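Local coordinates for probable zinc protease PqqL (Escherichia coli, PDB 6OFS), which probably works as a periplasmic zinc-dependent endopeptidase of the M16 family, cutting peptide substrates with one bound zinc ion per subunit, at residues 621-626 against 650-655; 531-536 against 644-649; 471-476 against 559-564; 592-597 against 696-701. All coordinates share one frame; numbering follows the deposited sequence.

Contact 1: residues 621-626 against 650-655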
loop_
_atom_site.group_PDB
_atom_site.type_symbol
_atom_site.label_atom_id
_atom_site.label_comp_id
_atom_site.label_asym_id
_atom_site.label_seq_id
_atom_site.Cartn_x
_atom_site.Cartn_y
_atom_site.Cartn_z
ATOM N N ALA A 621 -15.873 15.875 10.974
ATOM C CA ALA A 621 -16.982 15.684 11.910
ATOM C C ALA A 621 -16.756 16.453 13.219
ATOM O O ALA A 621 -17.677 17.098 13.712
ATOM C CB ALA A 621 -17.211 14.203 12.184
ATOM N N LEU A 622 -15.530 16.425 13.752
ATOM C CA LEU A 622 -15.202 17.162 14.966
ATOM C C LEU A 622 -15.281 18.665 14.703
ATOM O O LEU A 622 -15.871 19.396 15.493
ATOM C CB LEU A 622 -13.804 16.783 15.484
ATOM C CG LEU A 622 -13.368 17.515 16.762
ATOM C CD1 LEU A 622 -14.176 17.051 17.977
ATOM C CD2 LEU A 622 -11.883 17.396 16.975
ATOM N N LYS A 623 -14.715 19.108 13.580
ATOM C CA LYS A 623 -14.699 20.508 13.165
ATOM C C LYS A 623 -16.103 21.141 13.080
ATOM O O LYS A 623 -16.285 22.276 13.519
ATOM C CB LYS A 623 -14.007 20.617 11.804
ATOM C CG LYS A 623 -13.160 21.864 11.614
ATOM C CD LYS A 623 -12.207 21.695 10.421
ATOM C CE LYS A 623 -10.973 20.840 10.701
ATOM N NZ LYS A 623 -9.973 21.524 11.573
ATOM N N THR A 624 -17.083 20.405 12.529
ATOM C CA THR A 624 -18.427 20.929 12.278
ATOM C C THR A 624 -19.505 20.395 13.255
ATOM O O THR A 624 -20.683 20.360 12.894
ATOM C CB THR A 624 -18.791 20.693 10.793
ATOM O OG1 THR A 624 -18.625 19.311 10.474
ATOM C CG2 THR A 624 -17.935 21.508 9.846
ATOM N N LEU A 625 -19.115 20.060 14.500
ATOM C CA LEU A 625 -20.019 19.525 15.522
ATOM C C LEU A 625 -21.113 20.526 16.002
ATOM O O LEU A 625 -22.203 20.088 16.374
ATOM C CB LEU A 625 -19.214 18.954 16.713
ATOM C CG LEU A 625 -20.017 18.158 17.778
ATOM C CD1 LEU A 625 -20.626 16.854 17.207
ATOM C CD2 LEU A 625 -19.187 17.903 19.020
ATOM N N ASP A 626 -20.837 21.846 15.965
ATOM C CA ASP A 626 -21.783 22.899 16.367
ATOM C C ASP A 626 -22.977 22.986 15.414
ATOM O O ASP A 626 -24.030 23.512 15.778
ATOM C CB ASP A 626 -21.069 24.257 16.498
ATOM C CG ASP A 626 -20.173 24.417 17.728
ATOM O OD1 ASP A 626 -20.002 23.419 18.489
ATOM O OD2 ASP A 626 -19.633 25.530 17.927
ATOM N N LEU A 650 -11.785 12.757 20.558
ATOM C CA LEU A 650 -10.387 12.955 20.201
ATOM C C LEU A 650 -10.212 14.239 19.399
ATOM O O LEU A 650 -11.067 14.587 18.577
ATOM C CB LEU A 650 -9.843 11.761 19.408
ATOM C CG LEU A 650 -9.904 10.424 20.114
ATOM C CD1 LEU A 650 -9.632 9.312 19.155
ATOM C CD2 LEU A 650 -8.965 10.392 21.306
ATOM N N GLN A 651 -9.111 14.949 19.661
ATOM C CA GLN A 651 -8.780 16.182 18.960
ATOM C C GLN A 651 -8.085 15.825 17.655
ATOM O O GLN A 651 -7.653 14.675 17.491
ATOM C CB GLN A 651 -7.915 17.100 19.849
ATOM C CG GLN A 651 -8.670 17.738 21.022
ATOM C CD GLN A 651 -9.966 18.413 20.605
ATOM O OE1 GLN A 651 -11.068 17.981 20.974
ATOM N NE2 GLN A 651 -9.864 19.476 19.810
ATOM N N GLU A 652 -8.002 16.789 16.719
ATOM C CA GLU A 652 -7.379 16.622 15.401
ATOM C C GLU A 652 -5.992 15.939 15.461
ATOM O O GLU A 652 -5.761 14.989 14.714
ATOM C CB GLU A 652 -7.309 17.977 14.677
ATOM C CG GLU A 652 -6.888 17.905 13.219
ATOM C CD GLU A 652 -6.898 19.226 12.468
ATOM O OE1 GLU A 652 -7.348 20.246 13.043
ATOM O OE2 GLU A 652 -6.456 19.236 11.294
ATOM N N ASN A 653 -5.096 16.398 16.361
ATOM C CA ASN A 653 -3.741 15.826 16.514
ATOM C C ASN A 653 -3.758 14.312 16.808
ATOM O O ASN A 653 -2.977 13.556 16.212
ATOM C CB ASN A 653 -2.903 16.595 17.574
ATOM C CG ASN A 653 -3.537 16.745 18.942
ATOM O OD1 ASN A 653 -4.732 17.046 19.093
ATOM N ND2 ASN A 653 -2.732 16.570 19.974
ATOM N N GLN A 654 -4.680 13.894 17.704
ATOM C CA GLN A 654 -4.891 12.512 18.145
ATOM C C GLN A 654 -5.342 11.603 17.002
ATOM O O GLN A 654 -4.926 10.453 16.932
ATOM C CB GLN A 654 -5.868 12.465 19.322
ATOM C CG GLN A 654 -5.527 13.480 20.409
ATOM C CD GLN A 654 -6.332 13.268 21.652
ATOM O OE1 GLN A 654 -7.480 13.725 21.770
ATOM N NE2 GLN A 654 -5.739 12.573 22.611
ATOM N N ILE A 655 -6.129 12.146 16.075
ATOM C CA ILE A 655 -6.606 11.420 14.898
ATOM C C ILE A 655 -5.453 11.236 13.913
ATOM O O ILE A 655 -5.225 10.121 13.446
ATOM C CB ILE A 655 -7.883 12.062 14.274
ATOM C CG1 ILE A 655 -9.019 12.178 15.337
ATOM C CG2 ILE A 655 -8.358 11.264 13.048
ATOM C CD1 ILE A 655 -10.197 13.192 15.016
#
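Leu-622 sends its CG opposite the backbone N (chi1 180°), and this throws the isobutyl branch out from the end of helix 608-623 onto the backbone that opens helix 652-657. Its CD2 methyl does most of the touching: it lies 3.3 Å from Leu-650 O and 3.9 Å from Gln-651 CA. Gln-651 folds back at chi2 (-50°), which brings its amide within van der Waals range of the same methyl. The C-terminal end of helix 608-623 thus meets the start of helix 652-657, for Lys-623 is the last helical residue of the one and Gln-651 the N-cap of the other. Gln-654 caps this start from within: its OE1 takes the N-H of the N-cap residue Gln-651 at 2.9 Å, on a lone pair in the carbonyl plane. This is one half of a capping box; the bond that would complete it is not made. Beside this apolar contact, Lys-623 and the extended Glu-652 cross obliquely, and NZ reaches OE1 at 3.3 Å, a salt bridge whose hydrogen bond is weak. Ile-655 packs on Gln-618 and Ile-619, extending the contact along helix 608-623. The chemistry is that of a surface junction between helices not consecutive in the chain: one leucine methyl supplies the backbone contact, and a stretched, solvent-facing ion pair is likely to add only modestly.

Contact 2: residues 531-536 against 644-649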
loop_
_atom_site.group_PDB
_atom_site.type_symbol
_atom_site.label_atom_id
_atom_site.label_comp_id
_atom_site.label_asym_id
_atom_site.label_seq_id
_atom_site.Cartn_x
_atom_site.Cartn_y
_atom_site.Cartn_z
ATOM N N PHE A 531 -8.657 -0.756 25.226
ATOM C CA PHE A 531 -7.685 0.211 24.715
ATOM C C PHE A 531 -7.662 1.571 25.459
ATOM O O PHE A 531 -8.706 2.002 25.957
ATOM C CB PHE A 531 -7.947 0.446 23.214
ATOM C CG PHE A 531 -7.788 -0.764 22.319
ATOM C CD1 PHE A 531 -8.843 -1.648 22.121
ATOM C CD2 PHE A 531 -6.604 -0.987 21.629
ATOM C CE1 PHE A 531 -8.704 -2.755 21.277
ATOM C CE2 PHE A 531 -6.473 -2.085 20.769
ATOM C CZ PHE A 531 -7.524 -2.964 20.603
ATOM N N PRO A 532 -6.500 2.293 25.456
ATOM C CA PRO A 532 -6.421 3.619 26.119
ATOM C C PRO A 532 -7.307 4.713 25.506
ATOM O O PRO A 532 -7.734 4.583 24.361
ATOM C CB PRO A 532 -4.940 3.989 25.980
ATOM C CG PRO A 532 -4.232 2.672 25.780
ATOM C CD PRO A 532 -5.180 1.903 24.922
ATOM N N ALA A 533 -7.552 5.802 26.266
ATOM C CA ALA A 533 -8.406 6.946 25.907
ATOM C C ALA A 533 -8.175 7.545 24.498
ATOM O O ALA A 533 -9.120 8.035 23.879
ATOM C CB ALA A 533 -8.285 8.034 26.964
ATOM N N GLN A 534 -6.945 7.484 23.999
ATOM C CA GLN A 534 -6.560 8.012 22.679
ATOM C C GLN A 534 -6.973 7.049 21.564
ATOM O O GLN A 534 -7.127 7.459 20.407
ATOM C CB GLN A 534 -5.024 8.248 22.591
ATOM C CG GLN A 534 -4.415 9.126 23.699
ATOM C CD GLN A 534 -4.413 8.469 25.067
ATOM O OE1 GLN A 534 -4.002 7.307 25.241
ATOM N NE2 GLN A 534 -4.907 9.200 26.061
ATOM N N GLN A 535 -7.120 5.760 21.914
ATOM C CA GLN A 535 -7.406 4.696 20.964
ATOM C C GLN A 535 -8.867 4.250 20.882
ATOM O O GLN A 535 -9.322 4.006 19.764
ATOM C CB GLN A 535 -6.501 3.486 21.246
ATOM C CG GLN A 535 -5.108 3.595 20.636
ATOM C CD GLN A 535 -4.162 2.585 21.229
ATOM O OE1 GLN A 535 -3.660 2.763 22.338
ATOM N NE2 GLN A 535 -3.883 1.507 20.504
ATOM N N LYS A 536 -9.586 4.120 22.027
ATOM C CA LYS A 536 -10.972 3.615 22.088
ATOM C C LYS A 536 -11.805 3.853 20.823
ATOM O O LYS A 536 -12.183 2.894 20.156
ATOM C CB LYS A 536 -11.742 4.118 23.323
ATOM C CG LYS A 536 -13.104 3.418 23.459
ATOM C CD LYS A 536 -13.982 3.966 24.574
ATOM C CE LYS A 536 -15.362 4.387 24.103
ATOM N NZ LYS A 536 -16.180 3.251 23.577
ATOM N N ASP A 644 -15.083 8.871 32.952
ATOM C CA ASP A 644 -14.040 8.118 32.247
ATOM C C ASP A 644 -13.424 8.988 31.154
ATOM O O ASP A 644 -14.156 9.612 30.381
ATOM C CB ASP A 644 -14.656 6.845 31.620
ATOM C CG ASP A 644 -13.736 5.637 31.544
ATOM O OD1 ASP A 644 -12.730 5.700 30.798
ATOM O OD2 ASP A 644 -14.039 4.618 32.202
ATOM N N ASP A 645 -12.085 9.011 31.073
ATOM C CA ASP A 645 -11.353 9.774 30.061
ATOM C C ASP A 645 -11.695 9.313 28.645
ATOM O O ASP A 645 -11.641 10.111 27.712
ATOM C CB ASP A 645 -9.831 9.669 30.291
ATOM C CG ASP A 645 -9.237 10.741 31.200
ATOM O OD1 ASP A 645 -9.566 11.942 31.005
ATOM O OD2 ASP A 645 -8.423 10.387 32.087
ATOM N N ARG A 646 -12.063 8.029 28.502
ATOM C CA ARG A 646 -12.391 7.375 27.240
ATOM C C ARG A 646 -13.651 7.912 26.515
ATOM O O ARG A 646 -13.776 7.722 25.300
ATOM C CB ARG A 646 -12.505 5.867 27.463
ATOM C CG ARG A 646 -11.171 5.169 27.718
ATOM C CD ARG A 646 -11.368 3.686 27.951
ATOM N NE ARG A 646 -12.034 3.445 29.231
ATOM C CZ ARG A 646 -12.447 2.261 29.664
ATOM N NH1 ARG A 646 -12.266 1.174 28.922
ATOM N NH2 ARG A 646 -13.037 2.152 30.847
ATOM N N THR A 647 -14.568 8.582 27.246
ATOM C CA THR A 647 -15.807 9.140 26.692
ATOM C C THR A 647 -15.548 10.378 25.847
ATOM O O THR A 647 -16.352 10.689 24.969
ATOM C CB THR A 647 -16.825 9.439 27.799
ATOM O OG1 THR A 647 -16.345 10.503 28.625
ATOM C CG2 THR A 647 -17.173 8.208 28.630
ATOM N N LYS A 648 -14.432 11.087 26.127
ATOM C CA LYS A 648 -13.999 12.314 25.455
ATOM C C LYS A 648 -13.747 12.132 23.963
ATOM O O LYS A 648 -13.302 11.065 23.519
ATOM C CB LYS A 648 -12.742 12.885 26.120
ATOM C CG LYS A 648 -13.001 13.605 27.432
ATOM C CD LYS A 648 -11.757 14.350 27.909
ATOM C CE LYS A 648 -12.084 15.460 28.891
ATOM N NZ LYS A 648 -12.588 16.689 28.212
ATOM N N LEU A 649 -14.048 13.184 23.192
ATOM C CA LEU A 649 -13.827 13.200 21.759
ATOM C C LEU A 649 -12.354 13.467 21.522
ATOM O O LEU A 649 -11.740 14.303 22.209
ATOM C CB LEU A 649 -14.650 14.306 21.084
ATOM C CG LEU A 649 -16.123 14.053 20.823
ATOM C CD1 LEU A 649 -16.784 15.322 20.362
ATOM C CD2 LEU A 649 -16.336 12.953 19.773
#
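Arg-646 lays its aliphatic stem across Ala-533, and here the two loops come closest, with 4.2 Å between their CA atoms. The stem is gripped along its length: CG rests 3.8 Å from Ala-533 CA, CD approaches Phe-531 O, and CB meets Lys-536 CD at 3.8 Å, the two long side chains crossing at about a right angle. The Ala-533 methyl rests against Asp-645 CB, 4.0 Å away. The first loop links strand 517-524 to helix 539-547, the second helix 629-641 to helix 652-657. Within 644-649 a carboxylate steers the arginine. Asp-644 OD1 makes a weak Asx-turn bond to Arg-646 N, leading into the 3-10 segment 645-647, and the bend at chi3 (-70°) swings the guanidinium back so that NE and NH2 take one carboxylate oxygen each. The NE bond to OD1 is 2.8 Å, nearly straight at 171° and close to the guanidinium plane. Lys-712 O accepts from NH1 and Thr-715 N donates to Asp-644 OD2, so the pair also holds the loop that leads to strand 721-728. A methionine in place of Arg-646 would probably keep some of the stem's packing but leave the Asp-644 carboxylate without its paired charge. The periphery is looser: Asp-645 is exposed and offers little beyond its CB, and past CD the Lys-536 chain bends away toward a long, weak ion pair with Asp-528.

Contact 3: residues 471-476 against 559-564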
loop_
_atom_site.group_PDB
_atom_site.type_symbol
_atom_site.label_atom_id
_atom_site.label_comp_id
_atom_site.label_asym_id
_atom_site.label_seq_id
_atom_site.Cartn_x
_atom_site.Cartn_y
_atom_site.Cartn_z
ATOM N N ARG A 471 -4.445 -14.274 -13.448
ATOM C CA ARG A 471 -3.840 -15.343 -12.662
ATOM C C ARG A 471 -4.808 -16.046 -11.745
ATOM O O ARG A 471 -5.738 -15.416 -11.234
ATOM C CB ARG A 471 -2.614 -14.829 -11.885
ATOM C CG ARG A 471 -2.928 -14.040 -10.618
ATOM C CD ARG A 471 -1.676 -13.434 -10.001
ATOM N NE ARG A 471 -1.876 -13.068 -8.598
ATOM C CZ ARG A 471 -2.385 -11.913 -8.181
ATOM N NH1 ARG A 471 -2.528 -11.674 -6.883
ATOM N NH2 ARG A 471 -2.751 -10.984 -9.061
ATOM N N ASN A 472 -4.586 -17.359 -11.537
ATOM C CA ASN A 472 -5.356 -18.177 -10.612
ATOM C C ASN A 472 -5.146 -17.612 -9.191
ATOM O O ASN A 472 -4.014 -17.290 -8.806
ATOM C CB ASN A 472 -4.899 -19.632 -10.696
ATOM C CG ASN A 472 -5.586 -20.564 -9.721
ATOM O OD1 ASN A 472 -6.775 -20.888 -9.853
ATOM N ND2 ASN A 472 -4.838 -21.015 -8.720
ATOM N N LEU A 473 -6.244 -17.417 -8.459
ATOM C CA LEU A 473 -6.201 -16.855 -7.112
ATOM C C LEU A 473 -6.597 -17.884 -6.060
ATOM O O LEU A 473 -7.621 -18.569 -6.200
ATOM C CB LEU A 473 -7.110 -15.612 -6.990
ATOM C CG LEU A 473 -6.947 -14.445 -7.981
ATOM C CD1 LEU A 473 -8.040 -13.443 -7.768
ATOM C CD2 LEU A 473 -5.580 -13.742 -7.839
ATOM N N SER A 474 -5.782 -17.979 -4.995
ATOM C CA SER A 474 -6.021 -18.885 -3.870
ATOM C C SER A 474 -5.549 -18.278 -2.554
ATOM O O SER A 474 -4.614 -17.474 -2.535
ATOM C CB SER A 474 -5.366 -20.249 -4.102
ATOM O OG SER A 474 -3.954 -20.209 -3.969
ATOM N N LEU A 475 -6.214 -18.653 -1.467
ATOM C CA LEU A 475 -5.860 -18.233 -0.123
ATOM C C LEU A 475 -5.526 -19.488 0.674
ATOM O O LEU A 475 -5.830 -19.583 1.866
ATOM C CB LEU A 475 -6.993 -17.432 0.525
ATOM C CG LEU A 475 -7.149 -15.993 0.080
ATOM C CD1 LEU A 475 -8.368 -15.370 0.723
ATOM C CD2 LEU A 475 -5.918 -15.177 0.416
ATOM N N THR A 476 -4.886 -20.455 -0.009
ATOM C CA THR A 476 -4.474 -21.738 0.551
ATOM C C THR A 476 -3.470 -21.510 1.701
ATOM O O THR A 476 -2.552 -20.689 1.601
ATOM C CB THR A 476 -4.009 -22.713 -0.568
ATOM O OG1 THR A 476 -4.033 -24.060 -0.083
ATOM C CG2 THR A 476 -2.634 -22.357 -1.169
ATOM N N LEU A 559 -9.023 -9.651 -4.016
ATOM C CA LEU A 559 -9.857 -10.227 -2.964
ATOM C C LEU A 559 -11.315 -10.227 -3.405
ATOM O O LEU A 559 -12.015 -11.204 -3.135
ATOM C CB LEU A 559 -9.680 -9.493 -1.611
ATOM C CG LEU A 559 -10.525 -9.983 -0.414
ATOM C CD1 LEU A 559 -10.322 -11.480 -0.120
ATOM C CD2 LEU A 559 -10.255 -9.163 0.805
ATOM N N LYS A 560 -11.757 -9.153 -4.107
ATOM C CA LYS A 560 -13.130 -9.039 -4.606
ATOM C C LYS A 560 -13.390 -10.115 -5.658
ATOM O O LYS A 560 -14.416 -10.792 -5.591
ATOM C CB LYS A 560 -13.407 -7.629 -5.155
ATOM C CG LYS A 560 -14.879 -7.364 -5.449
ATOM C CD LYS A 560 -15.084 -6.067 -6.233
ATOM C CE LYS A 560 -16.524 -5.893 -6.678
ATOM N NZ LYS A 560 -16.796 -4.514 -7.164
ATOM N N ARG A 561 -12.442 -10.305 -6.593
ATOM C CA ARG A 561 -12.544 -11.320 -7.645
ATOM C C ARG A 561 -12.587 -12.743 -7.047
ATOM O O ARG A 561 -13.490 -13.512 -7.398
ATOM C CB ARG A 561 -11.422 -11.159 -8.694
ATOM C CG ARG A 561 -11.532 -12.164 -9.843
ATOM C CD ARG A 561 -10.766 -11.754 -11.077
ATOM N NE ARG A 561 -9.312 -11.911 -10.957
ATOM C CZ ARG A 561 -8.648 -13.042 -11.181
ATOM N NH1 ARG A 561 -7.322 -13.064 -11.107
ATOM N NH2 ARG A 561 -9.302 -14.164 -11.454
ATOM N N TRP A 562 -11.640 -13.066 -6.122
ATOM C CA TRP A 562 -11.568 -14.356 -5.418
ATOM C C TRP A 562 -12.881 -14.631 -4.670
ATOM O O TRP A 562 -13.390 -15.754 -4.728
ATOM C CB TRP A 562 -10.364 -14.394 -4.449
ATOM C CG TRP A 562 -10.270 -15.647 -3.619
ATOM C CD1 TRP A 562 -9.623 -16.805 -3.943
ATOM C CD2 TRP A 562 -10.857 -15.861 -2.331
ATOM N NE1 TRP A 562 -9.766 -17.728 -2.930
ATOM C CE2 TRP A 562 -10.525 -17.176 -1.932
ATOM C CE3 TRP A 562 -11.664 -15.077 -1.487
ATOM C CZ2 TRP A 562 -10.954 -17.717 -0.718
ATOM C CZ3 TRP A 562 -12.072 -15.606 -0.275
ATOM C CH2 TRP A 562 -11.729 -16.913 0.094
ATOM N N SER A 563 -13.416 -13.599 -3.978
ATOM C CA SER A 563 -14.659 -13.673 -3.210
ATOM C C SER A 563 -15.842 -14.048 -4.087
ATOM O O SER A 563 -16.608 -14.942 -3.726
ATOM C CB SER A 563 -14.925 -12.369 -2.463
ATOM O OG SER A 563 -13.942 -12.152 -1.462
ATOM N N ALA A 564 -15.960 -13.400 -5.262
ATOM C CA ALA A 564 -17.015 -13.674 -6.231
ATOM C C ALA A 564 -16.836 -15.071 -6.854
ATOM O O ALA A 564 -17.809 -15.821 -6.921
ATOM C CB ALA A 564 -17.016 -12.602 -7.309
#
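Leu-475 and Trp-562 fit as a methyl bump on a flat aromatic floor. CD1 of Leu-475 stands 3.6 Å from the centroid of the six-membered ring of Trp-562, only 5° off the ring normal, a CH-pi contact in which the methyl is nearly equidistant from the six carbons. The indole lies across its path because Trp-562 CG points opposite the backbone N (chi1 176°), bringing the ring out from helix 556-565 toward the extended chain. The rim of the same ring, at CD1, meets Leu-473 O at 3.5 Å. The segment 471-476 belongs to the long connection between helix 448-459 and strand 485-492, which joins the two halves of this M16-type protease, and Leu-473 and Leu-475 both face the helix while Ser-474 between them turns away. Leu-473 makes the second bump. Its CD1 sits centrally over the guanidinium of Arg-561, 3.4 Å above the plane, while CD2 covers a face of the Arg-471 guanidinium, so the branched side chain wedges between two flat cationic groups. Arg-561 folds at chi3 (74°) to present that face, and its NH1 bonds edge-on to Arg-471 O at 2.8 Å, in both the carbonyl plane and the guanidinium plane. The other terminal nitrogen, NH2, forms a salt bridge with Glu-565. Leu-559 CD1 touches Leu-475 CD1 more distantly, beside the tryptophan.

Contact 4: residues 592-597 against 696-701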
loop_
_atom_site.group_PDB
_atom_site.type_symbol
_atom_site.label_atom_id
_atom_site.label_comp_id
_atom_site.label_asym_id
_atom_site.label_seq_id
_atom_site.Cartn_x
_atom_site.Cartn_y
_atom_site.Cartn_z
ATOM N N PRO A 592 -13.079 -22.133 0.960
ATOM C CA PRO A 592 -12.817 -20.680 0.871
ATOM C C PRO A 592 -13.279 -19.834 2.068
ATOM O O PRO A 592 -12.594 -18.876 2.429
ATOM C CB PRO A 592 -13.537 -20.285 -0.421
ATOM C CG PRO A 592 -13.483 -21.512 -1.240
ATOM C CD PRO A 592 -13.795 -22.585 -0.254
ATOM N N GLY A 593 -14.405 -20.212 2.680
ATOM C CA GLY A 593 -14.938 -19.564 3.874
ATOM C C GLY A 593 -13.946 -19.623 5.024
ATOM O O GLY A 593 -13.648 -18.600 5.652
ATOM N N PHE A 594 -13.372 -20.820 5.255
ATOM C CA PHE A 594 -12.361 -21.066 6.285
ATOM C C PHE A 594 -11.029 -20.354 5.965
ATOM O O PHE A 594 -10.389 -19.815 6.882
ATOM C CB PHE A 594 -12.132 -22.568 6.469
ATOM C CG PHE A 594 -13.254 -23.296 7.159
ATOM C CD1 PHE A 594 -14.283 -23.878 6.425
ATOM C CD2 PHE A 594 -13.263 -23.438 8.544
ATOM C CE1 PHE A 594 -15.320 -24.562 7.069
ATOM C CE2 PHE A 594 -14.299 -24.130 9.187
ATOM C CZ PHE A 594 -15.318 -24.687 8.447
ATOM N N GLN A 595 -10.629 -20.346 4.668
ATOM C CA GLN A 595 -9.400 -19.686 4.201
ATOM C C GLN A 595 -9.456 -18.191 4.474
ATOM O O GLN A 595 -8.450 -17.615 4.870
ATOM C CB GLN A 595 -9.173 -19.886 2.686
ATOM C CG GLN A 595 -8.886 -21.315 2.268
ATOM C CD GLN A 595 -8.809 -21.514 0.782
ATOM O OE1 GLN A 595 -9.465 -20.834 -0.009
ATOM N NE2 GLN A 595 -8.006 -22.473 0.371
ATOM N N LEU A 596 -10.620 -17.567 4.246
ATOM C CA LEU A 596 -10.784 -16.132 4.428
ATOM C C LEU A 596 -10.789 -15.745 5.889
ATOM O O LEU A 596 -10.146 -14.758 6.220
ATOM C CB LEU A 596 -12.003 -15.584 3.658
ATOM C CG LEU A 596 -12.184 -14.055 3.622
ATOM C CD1 LEU A 596 -10.934 -13.325 3.170
ATOM C CD2 LEU A 596 -13.372 -13.672 2.790
ATOM N N ILE A 597 -11.437 -16.537 6.764
ATOM C CA ILE A 597 -11.432 -16.317 8.224
ATOM C C ILE A 597 -9.976 -16.325 8.738
ATOM O O ILE A 597 -9.562 -15.401 9.446
ATOM C CB ILE A 597 -12.319 -17.384 8.948
ATOM C CG1 ILE A 597 -13.789 -16.926 9.064
ATOM C CG2 ILE A 597 -11.756 -17.809 10.308
ATOM C CD1 ILE A 597 -14.091 -15.786 10.066
ATOM N N ARG A 696 -7.234 -27.601 10.121
ATOM C CA ARG A 696 -6.383 -26.965 9.112
ATOM C C ARG A 696 -6.457 -25.417 9.125
ATOM O O ARG A 696 -5.419 -24.786 8.926
ATOM C CB ARG A 696 -6.686 -27.542 7.706
ATOM C CG ARG A 696 -5.749 -27.078 6.595
ATOM C CD ARG A 696 -5.919 -27.897 5.332
ATOM N NE ARG A 696 -5.529 -27.145 4.138
ATOM C CZ ARG A 696 -4.331 -27.210 3.564
ATOM N NH1 ARG A 696 -3.384 -27.991 4.071
ATOM N NH2 ARG A 696 -4.065 -26.480 2.488
ATOM N N TYR A 697 -7.648 -24.812 9.366
ATOM C CA TYR A 697 -7.782 -23.349 9.298
ATOM C C TYR A 697 -8.002 -22.613 10.639
ATOM O O TYR A 697 -7.591 -21.451 10.759
ATOM C CB TYR A 697 -8.876 -22.953 8.291
ATOM C CG TYR A 697 -8.519 -23.311 6.860
ATOM C CD1 TYR A 697 -7.676 -22.499 6.107
ATOM C CD2 TYR A 697 -8.986 -24.485 6.276
ATOM C CE1 TYR A 697 -7.307 -22.844 4.808
ATOM C CE2 TYR A 697 -8.632 -24.836 4.973
ATOM C CZ TYR A 697 -7.795 -24.008 4.239
ATOM O OH TYR A 697 -7.435 -24.331 2.950
ATOM N N LEU A 698 -8.627 -23.258 11.633
ATOM C CA LEU A 698 -8.888 -22.617 12.929
ATOM C C LEU A 698 -7.960 -23.136 14.049
ATOM O O LEU A 698 -7.714 -22.426 15.027
ATOM C CB LEU A 698 -10.378 -22.735 13.315
ATOM C CG LEU A 698 -11.422 -22.587 12.179
ATOM C CD1 LEU A 698 -12.823 -22.743 12.709
ATOM C CD2 LEU A 698 -11.319 -21.242 11.458
ATOM N N GLY A 699 -7.442 -24.350 13.872
ATOM C CA GLY A 699 -6.526 -24.989 14.809
ATOM C C GLY A 699 -5.074 -24.641 14.558
ATOM O O GLY A 699 -4.210 -24.878 15.411
ATOM N N SER A 700 -4.818 -24.049 13.393
ATOM C CA SER A 700 -3.513 -23.621 12.899
ATOM C C SER A 700 -3.091 -22.234 13.399
ATOM O O SER A 700 -1.893 -21.933 13.394
ATOM C CB SER A 700 -3.525 -23.627 11.376
ATOM O OG SER A 700 -3.618 -24.961 10.907
ATOM N N ILE A 701 -4.070 -21.383 13.786
ATOM C CA ILE A 701 -3.839 -20.017 14.262
ATOM C C ILE A 701 -3.032 -20.063 15.555
ATOM O O ILE A 701 -3.373 -20.807 16.474
ATOM C CB ILE A 701 -5.147 -19.179 14.354
ATOM C CG1 ILE A 701 -5.806 -19.062 12.960
ATOM C CG2 ILE A 701 -4.877 -17.781 14.949
ATOM C CD1 ILE A 701 -7.294 -18.702 12.938
#
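Tyr-697 and Gln-595 supply the polar part of this otherwise apolar contact. Their side chains run side by side in the same direction, and Gln-595 NE2 donates to Tyr-697 OH over 3.2 Å at an angle of 150°, with the hydroxyl tilted slightly from the amide plane. The phenolic oxygen also shares a hydrogen bond with Glu-591, just before the segment, so two side chains grip a buried hydroxyl. Contacts over the ring faces come next: backbone N of Gln-595 lies 3.9 Å above one face of the tyrosine ring, while Arg-696 CG covers the opposite face, both toward the rim. Apolar packing does the rest. Phe-594 CB meets Tyr-697 CD2 at 3.7 Å, Leu-698 CD1 comes to the edge of the Phe-594 ring at CE2, 4.1 Å away, and Leu-698 CD2 touches Ile-597 CG2 at 3.6 Å. With Tyr-697 CG set beside its own backbone N (chi1 -66°), the ring is laid along helix 591-602. A leucine replacing Tyr-697 would probably strand Gln-595 NE2 and Glu-591 without their shared hydroxyl and open a gap beside the Gln-595 stem. The end of helix 687-697 thus docks on helix 591-602, with Phe-594 and Ile-597 pressed on strands 517-524 and 677-682, Leu-698 on 677-682, and helix 556-565 packing on helix 591-602 through Trp-562 and Leu-559.

How the contacts relate
The four contacts fall into two pairs. Contacts 1 and 2, with centres 14 Å apart, touch directly: Leu-650 CD1 of contact 1 lies 3.4 Å from Gln-534 O of contact 2, and Leu-625 meets Leu-649. Contacts 3 and 4, with centres 15 Å apart, meet where Trp-562 of contact 3 packs on helix 591-602 of contact 4, its CH2 coming 3.2 Å from Pro-592 O. Between the pairs the nearest approach is about 16 Å between atoms of contacts 2 and 4. Along the chain contact 1 is nested inside the loop that contact 4 closes. All four lie away from the zinc held by His-54 and His-58 and are plain structural packing.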